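Local coordinates for protein transcription regulator (Haloarcula marismortui ATCC 43049, PDB 3CRJ) that probably binds cis-regulatory DNA as a TetR-family transcription factor, most likely acting as a repressor, at residues A[11-22]-A[44-55]; A[134-143]-A[156-164]. All coordinates share one frame; numbering follows the deposited sequence.

Contact 1: residues A[11-22]-A[44-55]; sequences TFSDQTEEIMQA and YGKSTAAVHYYY
Ile-19 lies across the aromatic ring of Tyr-44: its CG1 stands 3.6 Å from the centroid of the Tyr-44 ring and 7° off the ring normal, a CH-pi contact over the face. The opposite face of that ring carries Lys-46 CD, while Glu-18 CB meets it at the edge. Tyr-44 CG is anti to the backbone N (chi1 172°), which directs the ring into a knob-into-hole position among Gln-15, Glu-18, Ile-19 and Ala-22. Beyond CG1, Ile-19 CD1 continues to Tyr-54 CD2 at 3.7 Å, and its other branch, CG2, comes to the edge of the Tyr-55 ring. Tyr-54 turns its own edge toward the face of Phe-12, a T-shaped pair with centroids 5.1 Å apart and planes at 79°. At the hydroxyl end of Tyr-54, the bent aliphatic chain of Gln-15 lies along the ends of both phenols, CB by Tyr-54 and CG by Tyr-54 and Tyr-44. Thr-16 CG2 and the selenomethionine methyl Met-20 CE converge on Tyr-55 OH. No hydrogen bond crosses between the segments, so apolar and aromatic packing carries the contact. Val-51, which Ile-19 CD1 also approaches, packs on Ile-37 and Ala-41 of helix 37-44. The arrangement is that of the TetR-family DNA-binding domain, in which the first helix packs on a helix-turn-helix, predicted here at residues 36-55.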
loop_
_atom_site.group_PDB
_atom_site.type_symbol
_atom_site.label_atom_id
_atom_site.label_comp_id
_atom_site.label_asym_id
_atom_site.label_seq_id
_atom_site.Cartn_x
_atom_site.Cartn_y
_atom_site.Cartn_z
ATOM N N THR A 11 8.766 19.030 31.827
ATOM C CA THR A 11 8.020 17.825 32.236
ATOM C C THR A 11 6.800 17.545 31.329
ATOM O O THR A 11 6.119 16.522 31.488
ATOM C CB THR A 11 7.644 17.829 33.767
ATOM O OG1 THR A 11 6.685 16.794 34.045
ATOM C CG2 THR A 11 7.100 19.199 34.230
ATOM N N PHE A 12 6.553 18.453 30.378
ATOM C CA PHE A 12 5.515 18.285 29.343
ATOM C C PHE A 12 5.979 17.291 28.275
ATOM O O PHE A 12 5.189 16.477 27.789
ATOM C CB PHE A 12 5.153 19.646 28.705
ATOM C CG PHE A 12 3.999 19.589 27.708
ATOM C CD1 PHE A 12 4.218 19.225 26.365
ATOM C CD2 PHE A 12 2.698 19.927 28.100
ATOM C CE1 PHE A 12 3.157 19.177 25.436
ATOM C CE2 PHE A 12 1.629 19.887 27.177
ATOM C CZ PHE A 12 1.862 19.511 25.843
ATOM N N SER A 13 7.260 17.369 27.911
ATOM C CA SER A 13 7.864 16.457 26.935
ATOM C C SER A 13 8.003 15.032 27.488
ATOM O O SER A 13 7.893 14.054 26.746
ATOM C CB SER A 13 9.236 16.983 26.510
ATOM O OG SER A 13 10.103 17.084 27.626
ATOM N N ASP A 14 8.248 14.943 28.795
ATOM C CA ASP A 14 8.481 13.681 29.494
ATOM C C ASP A 14 7.226 12.813 29.472
ATOM O O ASP A 14 7.302 11.612 29.220
ATOM C CB ASP A 14 8.933 13.938 30.946
ATOM C CG ASP A 14 10.168 14.854 31.046
ATOM O OD1 ASP A 14 10.544 15.228 32.182
ATOM O OD2 ASP A 14 10.763 15.209 30.000
ATOM N N GLN A 15 6.080 13.440 29.731
ATOM C CA GLN A 15 4.773 12.779 29.673
ATOM C C GLN A 15 4.353 12.393 28.259
ATOM O O GLN A 15 3.805 11.315 28.035
ATOM C CB GLN A 15 3.704 13.697 30.266
ATOM C CG GLN A 15 3.234 13.349 31.665
ATOM C CD GLN A 15 4.370 13.210 32.640
ATOM O OE1 GLN A 15 5.016 12.161 32.712
ATOM N NE2 GLN A 15 4.617 14.262 33.410
ATOM N N THR A 16 4.580 13.304 27.320
ATOM C CA THR A 16 4.287 13.091 25.914
ATOM C C THR A 16 5.019 11.826 25.429
ATOM O O THR A 16 4.389 10.891 24.925
ATOM C CB THR A 16 4.680 14.365 25.111
ATOM O OG1 THR A 16 3.990 15.498 25.657
ATOM C CG2 THR A 16 4.338 14.245 23.640
ATOM N N GLU A 17 6.337 11.794 25.633
ATOM C CA GLU A 17 7.195 10.662 25.277
ATOM C C GLU A 17 6.768 9.326 25.902
ATOM O O GLU A 17 6.620 8.323 25.198
ATOM C CB GLU A 17 8.632 10.979 25.664
ATOM C CG GLU A 17 9.477 11.549 24.544
ATOM C CD GLU A 17 10.465 10.527 24.005
ATOM O OE1 GLU A 17 10.094 9.342 23.910
ATOM O OE2 GLU A 17 11.615 10.903 23.691
ATOM N N GLU A 18 6.580 9.312 27.220
ATOM C CA GLU A 18 6.063 8.138 27.912
ATOM C C GLU A 18 4.718 7.725 27.336
ATOM O O GLU A 18 4.446 6.526 27.210
ATOM C CB GLU A 18 5.868 8.418 29.398
ATOM C CG GLU A 18 7.025 8.102 30.304
ATOM C CD GLU A 18 6.578 8.096 31.749
ATOM O OE1 GLU A 18 5.923 7.114 32.152
ATOM O OE2 GLU A 18 6.851 9.068 32.483
ATOM N N ILE A 19 3.879 8.713 26.999
ATOM C CA ILE A 19 2.587 8.426 26.355
ATOM C C ILE A 19 2.737 7.922 24.917
ATOM O O ILE A 19 2.040 6.992 24.529
ATOM C CB ILE A 19 1.568 9.596 26.449
ATOM C CG1 ILE A 19 1.045 9.742 27.893
ATOM C CG2 ILE A 19 0.397 9.348 25.510
ATOM C CD1 ILE A 19 0.100 10.937 28.130
HETATM N N MSE A 20 3.641 8.521 24.136
HETATM C CA MSE A 20 3.906 8.009 22.795
HETATM C C MSE A 20 4.356 6.550 22.866
HETATM O O MSE A 20 3.859 5.708 22.143
HETATM C CB MSE A 20 4.927 8.860 22.058
HETATM C CG MSE A 20 4.425 10.256 21.634
HETATM SE SE MSE A 20 2.708 10.352 20.640
HETATM C CE MSE A 20 1.408 10.203 22.084
ATOM N N GLN A 21 5.271 6.249 23.776
ATOM C CA GLN A 21 5.725 4.872 23.967
ATOM C C GLN A 21 4.591 3.905 24.320
ATOM O O GLN A 21 4.470 2.845 23.719
ATOM C CB GLN A 21 6.855 4.828 24.982
ATOM C CG GLN A 21 8.158 5.297 24.400
ATOM C CD GLN A 21 9.074 5.894 25.433
ATOM O OE1 GLN A 21 9.461 7.051 25.324
ATOM N NE2 GLN A 21 9.427 5.114 26.448
ATOM N N ALA A 22 3.749 4.282 25.268
ATOM C CA ALA A 22 2.575 3.486 25.605
ATOM C C ALA A 22 1.780 3.223 24.339
ATOM O O ALA A 22 1.382 2.081 24.078
ATOM C CB ALA A 22 1.713 4.198 26.618
ATOM N N TYR A 44 0.403 2.974 29.823
ATOM C CA TYR A 44 1.117 4.133 30.343
ATOM C C TYR A 44 1.304 3.995 31.851
ATOM O O TYR A 44 2.294 4.460 32.410
ATOM C CB TYR A 44 0.345 5.396 29.950
ATOM C CG TYR A 44 0.799 6.711 30.533
ATOM C CD1 TYR A 44 2.145 7.104 30.506
ATOM C CD2 TYR A 44 -0.132 7.599 31.046
ATOM C CE1 TYR A 44 2.554 8.347 31.029
ATOM C CE2 TYR A 44 0.259 8.850 31.569
ATOM C CZ TYR A 44 1.597 9.217 31.556
ATOM O OH TYR A 44 1.957 10.448 32.070
ATOM N N GLY A 45 0.358 3.319 32.494
ATOM C CA GLY A 45 0.477 2.971 33.904
ATOM C C GLY A 45 -0.222 3.983 34.773
ATOM O O GLY A 45 -0.370 3.784 35.980
ATOM N N LYS A 46 -0.656 5.072 34.150
ATOM C CA LYS A 46 -1.413 6.103 34.840
ATOM C C LYS A 46 -2.895 6.070 34.489
ATOM O O LYS A 46 -3.301 5.383 33.563
ATOM C CB LYS A 46 -0.827 7.485 34.552
ATOM C CG LYS A 46 0.188 7.957 35.589
ATOM C CD LYS A 46 1.610 7.834 35.064
ATOM C CE LYS A 46 2.607 8.558 35.991
ATOM N NZ LYS A 46 3.869 8.958 35.268
ATOM N N SER A 47 -3.690 6.785 35.281
ATOM C CA SER A 47 -5.098 7.071 35.018
ATOM C C SER A 47 -5.421 7.431 33.564
ATOM O O SER A 47 -4.596 8.000 32.849
ATOM C CB SER A 47 -5.528 8.242 35.892
ATOM O OG SER A 47 -6.643 8.893 35.316
ATOM N N THR A 48 -6.650 7.129 33.155
ATOM C CA THR A 48 -7.122 7.475 31.824
ATOM C C THR A 48 -7.075 8.998 31.603
ATOM O O THR A 48 -6.693 9.461 30.546
ATOM C CB THR A 48 -8.516 6.849 31.542
ATOM O OG1 THR A 48 -8.817 6.954 30.155
ATOM C CG2 THR A 48 -9.595 7.522 32.287
ATOM N N ALA A 49 -7.401 9.758 32.634
ATOM C CA ALA A 49 -7.389 11.213 32.591
ATOM C C ALA A 49 -5.985 11.801 32.523
ATOM O O ALA A 49 -5.815 12.972 32.206
ATOM C CB ALA A 49 -8.140 11.782 33.809
ATOM N N ALA A 50 -4.977 11.012 32.854
ATOM C CA ALA A 50 -3.610 11.473 32.669
ATOM C C ALA A 50 -3.223 11.484 31.169
ATOM O O ALA A 50 -2.336 12.234 30.773
ATOM C CB ALA A 50 -2.639 10.640 33.494
ATOM N N VAL A 51 -3.881 10.672 30.342
ATOM C CA VAL A 51 -3.752 10.839 28.901
ATOM C C VAL A 51 -4.703 11.900 28.329
ATOM O O VAL A 51 -4.291 12.696 27.482
ATOM C CB VAL A 51 -3.691 9.477 28.082
ATOM C CG1 VAL A 51 -3.809 8.266 28.973
ATOM C CG2 VAL A 51 -4.662 9.445 26.878
ATOM N N HIS A 52 -5.946 11.961 28.812
ATOM C CA HIS A 52 -6.874 13.011 28.342
ATOM C C HIS A 52 -6.436 14.426 28.695
ATOM O O HIS A 52 -6.975 15.413 28.167
ATOM C CB HIS A 52 -8.303 12.771 28.804
ATOM C CG HIS A 52 -9.052 11.823 27.929
ATOM N ND1 HIS A 52 -9.870 10.832 28.428
ATOM C CD2 HIS A 52 -9.090 11.701 26.586
ATOM C CE1 HIS A 52 -10.385 10.141 27.430
ATOM N NE2 HIS A 52 -9.920 10.643 26.300
ATOM N N TYR A 53 -5.452 14.518 29.585
ATOM C CA TYR A 53 -4.808 15.785 29.902
ATOM C C TYR A 53 -4.107 16.363 28.664
ATOM O O TYR A 53 -4.097 17.569 28.469
ATOM C CB TYR A 53 -3.829 15.610 31.072
ATOM C CG TYR A 53 -3.133 16.881 31.518
ATOM C CD1 TYR A 53 -1.910 17.254 30.968
ATOM C CD2 TYR A 53 -3.688 17.702 32.497
ATOM C CE1 TYR A 53 -1.256 18.420 31.377
ATOM C CE2 TYR A 53 -3.044 18.864 32.908
ATOM C CZ TYR A 53 -1.830 19.216 32.338
ATOM O OH TYR A 53 -1.182 20.362 32.731
ATOM N N TYR A 54 -3.549 15.493 27.827
ATOM C CA TYR A 54 -2.803 15.926 26.655
ATOM C C TYR A 54 -3.565 15.765 25.354
ATOM O O TYR A 54 -3.395 16.559 24.435
ATOM C CB TYR A 54 -1.469 15.187 26.575
ATOM C CG TYR A 54 -0.593 15.466 27.766
ATOM C CD1 TYR A 54 0.146 16.645 27.846
ATOM C CD2 TYR A 54 -0.514 14.564 28.821
ATOM C CE1 TYR A 54 0.948 16.916 28.938
ATOM C CE2 TYR A 54 0.281 14.822 29.919
ATOM C CZ TYR A 54 1.015 16.004 29.972
ATOM O OH TYR A 54 1.807 16.279 31.072
ATOM N N TYR A 55 -4.388 14.727 25.272
ATOM C CA TYR A 55 -5.160 14.442 24.071
ATOM C C TYR A 55 -6.623 14.163 24.408
ATOM O O TYR A 55 -6.928 13.485 25.399
ATOM C CB TYR A 55 -4.540 13.268 23.327
ATOM C CG TYR A 55 -3.041 13.385 23.204
ATOM C CD1 TYR A 55 -2.461 14.283 22.305
ATOM C CD2 TYR A 55 -2.204 12.612 23.997
ATOM C CE1 TYR A 55 -1.096 14.405 22.197
ATOM C CE2 TYR A 55 -0.828 12.723 23.895
ATOM C CZ TYR A 55 -0.286 13.624 22.995
ATOM O OH TYR A 55 1.072 13.737 22.897
#

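Contact 2: residues A[134-143]-A[156-164]; sequences VRYMLKAVIN and AEHVTRSLL
Thr-160 fits as a knob into the hole formed by Arg-135, Leu-138, Lys-139 and Ile-142, with its CB 4.2 Å from Leu-138 CB; the exact place of its methyl CG2 is doubtful. The backbones are nearest at this point, Lys-139 CA and Thr-160 CA being 5.7 Å apart. Ile-142 CD1 extends to Val-159 CG1, at 3.9 Å, whereas Ala-156 CB meets Lys-139 CG and Asn-143 OD1. Toward the start of segment 134-143, Leu-164 spreads its two methyls: CD1 lies 3.7 Å from Val-134 CG1 and also touches Leu-138 CD1, and CD2 lies against the aliphatic part of Arg-135.

Beside this packing, Arg-135 and Glu-157 form a salt bridge, the NH2 of Arg-135 donating to OE2 of Glu-157; the modelled 2.5 Å is probably too short to take literally. That oxygen is approached from above the carboxylate plane, 48° out of it. The N-H...O angle of 133° is well short of straight, and two weak bonds from Arg-135 NE add to the grip. Lys-139 NZ lies 4.4 Å from Glu-157 OE2, opposite charges near each other but beyond a salt bridge. Arg-135 NH1 makes a second salt bridge, to Glu-132. Replacing Arg-135 by alanine is likely to leave the Glu-157 carboxylate without this salt-bridge mate, and Leu-164 CD2 without the CG it packs on.

The axes of the two helical segments approach to 9.2 Å at 130° between their N-to-C directions, an inclined crossing. Leu-138 reaches Leu-89 of helix 85-97, Val-134 packs on Phe-73 of helix 58-78, and Val-159 and Leu-163 lie against helix 181-198. Arg-161 and Ser-162 bond to Glu-182 and Thr-189 of the second subunit, placing helix 156-176 at the dimer interface.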
loop_
_atom_site.group_PDB
_atom_site.type_symbol
_atom_site.label_atom_id
_atom_site.label_comp_id
_atom_site.label_asym_id
_atom_site.label_seq_id
_atom_site.Cartn_x
_atom_site.Cartn_y
_atom_site.Cartn_z
ATOM N N VAL A 134 10.448 12.213 2.835
ATOM C CA VAL A 134 11.198 11.161 2.177
ATOM C C VAL A 134 11.545 11.618 0.786
ATOM O O VAL A 134 12.703 11.594 0.402
ATOM C CB VAL A 134 10.430 9.816 2.185
ATOM C CG1 VAL A 134 11.110 8.779 1.287
ATOM C CG2 VAL A 134 10.289 9.294 3.637
ATOM N N ARG A 135 10.543 12.073 0.047
ATOM C CA ARG A 135 10.734 12.700 -1.259
ATOM C C ARG A 135 11.872 13.764 -1.255
ATOM O O ARG A 135 12.801 13.692 -2.070
ATOM C CB ARG A 135 9.402 13.299 -1.690
ATOM C CG ARG A 135 9.312 13.774 -3.118
ATOM C CD ARG A 135 8.046 14.630 -3.308
ATOM N NE ARG A 135 8.258 15.728 -4.263
ATOM C CZ ARG A 135 8.106 17.027 -3.994
ATOM N NH1 ARG A 135 7.722 17.461 -2.785
ATOM N NH2 ARG A 135 8.345 17.910 -4.952
ATOM N N TYR A 136 11.813 14.729 -0.330
ATOM C CA TYR A 136 12.871 15.716 -0.214
ATOM C C TYR A 136 14.237 15.056 -0.031
ATOM O O TYR A 136 15.167 15.379 -0.743
ATOM C CB TYR A 136 12.598 16.730 0.898
ATOM C CG TYR A 136 13.710 17.768 1.099
ATOM C CD1 TYR A 136 13.595 19.065 0.602
ATOM C CD2 TYR A 136 14.876 17.444 1.804
ATOM C CE1 TYR A 136 14.622 20.012 0.805
ATOM C CE2 TYR A 136 15.903 18.361 2.003
ATOM C CZ TYR A 136 15.783 19.648 1.512
ATOM O OH TYR A 136 16.831 20.556 1.735
HETATM N N MSE A 137 14.379 14.135 0.903
HETATM C CA MSE A 137 15.704 13.567 1.144
HETATM C C MSE A 137 16.193 12.653 0.019
HETATM O O MSE A 137 17.391 12.534 -0.201
HETATM C CB MSE A 137 15.749 12.834 2.468
HETATM C CG MSE A 137 14.896 11.622 2.459
HETATM SE SE MSE A 137 15.180 10.532 4.006
HETATM C CE MSE A 137 15.153 8.868 3.034
ATOM N N LEU A 138 15.273 12.030 -0.699
ATOM C CA LEU A 138 15.641 11.188 -1.831
ATOM C C LEU A 138 16.005 11.991 -3.079
ATOM O O LEU A 138 17.075 11.788 -3.661
ATOM C CB LEU A 138 14.511 10.217 -2.149
ATOM C CG LEU A 138 14.496 8.964 -1.270
ATOM C CD1 LEU A 138 13.310 8.102 -1.666
ATOM C CD2 LEU A 138 15.788 8.205 -1.388
ATOM N N LYS A 139 15.132 12.909 -3.486
ATOM C CA LYS A 139 15.477 13.846 -4.540
ATOM C C LYS A 139 16.789 14.614 -4.305
ATOM O O LYS A 139 17.574 14.809 -5.240
ATOM C CB LYS A 139 14.358 14.825 -4.761
ATOM C CG LYS A 139 14.422 15.485 -6.112
ATOM C CD LYS A 139 13.072 16.050 -6.463
ATOM C CE LYS A 139 12.712 17.246 -5.572
ATOM N NZ LYS A 139 13.606 18.389 -5.801
ATOM N N ALA A 140 17.036 15.011 -3.060
ATOM C CA ALA A 140 18.261 15.731 -2.712
ATOM C C ALA A 140 19.536 14.951 -2.967
ATOM O O ALA A 140 20.505 15.529 -3.392
ATOM C CB ALA A 140 18.228 16.228 -1.264
ATOM N N VAL A 141 19.551 13.646 -2.729
ATOM C CA VAL A 141 20.806 12.936 -2.929
ATOM C C VAL A 141 20.966 12.642 -4.416
ATOM O O VAL A 141 22.076 12.729 -4.964
ATOM C CB VAL A 141 20.985 11.713 -2.015
ATOM C CG1 VAL A 141 19.843 10.738 -2.177
ATOM C CG2 VAL A 141 22.325 11.038 -2.293
ATOM N N ILE A 142 19.838 12.375 -5.073
ATOM C CA ILE A 142 19.828 12.208 -6.525
ATOM C C ILE A 142 20.309 13.466 -7.228
ATOM O O ILE A 142 21.053 13.410 -8.228
ATOM C CB ILE A 142 18.437 11.797 -7.060
ATOM C CG1 ILE A 142 18.104 10.365 -6.602
ATOM C CG2 ILE A 142 18.407 11.923 -8.597
ATOM C CD1 ILE A 142 16.692 9.896 -6.954
ATOM N N ASN A 143 19.903 14.617 -6.712
ATOM C CA ASN A 143 20.353 15.849 -7.333
ATOM C C ASN A 143 21.835 16.040 -7.118
ATOM O O ASN A 143 22.537 16.422 -8.041
ATOM C CB ASN A 143 19.534 17.050 -6.859
ATOM C CG ASN A 143 18.287 17.278 -7.712
ATOM O OD1 ASN A 143 18.291 17.011 -8.914
ATOM N ND2 ASN A 143 17.215 17.774 -7.095
ATOM N N ALA A 156 14.672 13.996 -11.996
ATOM C CA ALA A 156 14.825 13.676 -10.575
ATOM C C ALA A 156 13.490 13.487 -9.914
ATOM O O ALA A 156 13.331 12.546 -9.154
ATOM C CB ALA A 156 15.614 14.748 -9.853
ATOM N N GLU A 157 12.517 14.347 -10.209
ATOM C CA GLU A 157 11.213 14.190 -9.570
ATOM C C GLU A 157 10.618 12.820 -9.857
ATOM O O GLU A 157 10.051 12.205 -8.974
ATOM C CB GLU A 157 10.233 15.312 -9.927
ATOM C CG GLU A 157 10.058 16.370 -8.801
ATOM C CD GLU A 157 9.470 15.817 -7.465
ATOM O OE1 GLU A 157 8.687 14.826 -7.471
ATOM O OE2 GLU A 157 9.776 16.394 -6.392
ATOM N N HIS A 158 10.784 12.346 -11.084
ATOM C CA HIS A 158 10.190 11.102 -11.499
ATOM C C HIS A 158 10.952 9.879 -11.038
ATOM O O HIS A 158 10.362 8.869 -10.690
ATOM C CB HIS A 158 10.015 11.009 -12.997
ATOM C CG HIS A 158 9.541 9.666 -13.409
ATOM N ND1 HIS A 158 8.219 9.304 -13.328
ATOM C CD2 HIS A 158 10.222 8.557 -13.790
ATOM C CE1 HIS A 158 8.098 8.035 -13.681
ATOM N NE2 HIS A 158 9.300 7.558 -13.960
ATOM N N VAL A 159 12.268 9.944 -11.066
ATOM C CA VAL A 159 13.013 8.884 -10.408
ATOM C C VAL A 159 12.617 8.760 -8.935
ATOM O O VAL A 159 12.363 7.646 -8.462
ATOM C CB VAL A 159 14.551 8.981 -10.633
ATOM C CG1 VAL A 159 15.262 7.872 -9.923
ATOM C CG2 VAL A 159 14.846 8.881 -12.094
ATOM N N THR A 160 12.505 9.865 -8.200
ATOM C CA THR A 160 12.232 9.688 -6.765
ATOM C C THR A 160 10.780 9.272 -6.484
ATOM O O THR A 160 10.507 8.539 -5.533
ATOM C CB THR A 160 12.732 10.857 -5.864
ATOM O OG1 THR A 160 11.648 11.452 -5.124
ATOM C CG2 THR A 160 13.489 11.882 -6.663
ATOM N N ARG A 161 9.869 9.717 -7.340
ATOM C CA ARG A 161 8.499 9.245 -7.286
ATOM C C ARG A 161 8.448 7.732 -7.507
ATOM O O ARG A 161 7.711 7.019 -6.820
ATOM C CB ARG A 161 7.638 9.986 -8.309
ATOM C CG ARG A 161 6.406 9.206 -8.753
ATOM C CD ARG A 161 5.491 8.813 -7.578
ATOM N NE ARG A 161 4.883 10.000 -6.978
ATOM C CZ ARG A 161 3.814 10.625 -7.468
ATOM N NH1 ARG A 161 3.205 10.167 -8.565
ATOM N NH2 ARG A 161 3.349 11.702 -6.857
ATOM N N SER A 162 9.245 7.253 -8.460
ATOM C CA SER A 162 9.410 5.837 -8.694
ATOM C C SER A 162 9.893 5.061 -7.455
ATOM O O SER A 162 9.305 4.028 -7.084
ATOM C CB SER A 162 10.356 5.616 -9.857
ATOM O OG SER A 162 9.687 5.714 -11.109
ATOM N N LEU A 163 10.940 5.546 -6.798
ATOM C CA LEU A 163 11.374 4.886 -5.574
ATOM C C LEU A 163 10.303 4.963 -4.492
ATOM O O LEU A 163 10.225 4.083 -3.607
ATOM C CB LEU A 163 12.688 5.441 -5.056
ATOM C CG LEU A 163 13.901 5.171 -5.928
ATOM C CD1 LEU A 163 15.048 6.054 -5.495
ATOM C CD2 LEU A 163 14.289 3.719 -5.810
ATOM N N LEU A 164 9.468 5.994 -4.557
ATOM C CA LEU A 164 8.422 6.152 -3.539
ATOM C C LEU A 164 7.392 5.060 -3.699
ATOM O O LEU A 164 6.852 4.563 -2.703
ATOM C CB LEU A 164 7.733 7.515 -3.650
ATOM C CG LEU A 164 8.104 8.649 -2.693
ATOM C CD1 LEU A 164 9.506 8.482 -2.084
ATOM C CD2 LEU A 164 7.964 10.008 -3.423
#

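Contact 1 (11-22 with 44-55) closes before contact 2 (134-143 with 156-164) opens, so the two follow in series along the chain. The centres are about 36 Å apart and the nearest atoms about 19 Å; the two contacts lie on opposite sides of the chain's centre. They share no helix: contact 1 joins helix 12-30 with the end of helix 37-44, helix 48-52 and the residues after it, contact 2 helices 121-148 and 156-176. Helix 58-78 packs on both, through Tyr-68, Leu-61 and Ala-64 at contact 1 and through Phe-73 at contact 2. It thus spans from the predicted DNA-binding end to the C-terminal helices, where only contact 2 meets the second subunit. This division matches the two-domain plan of TetR regulators.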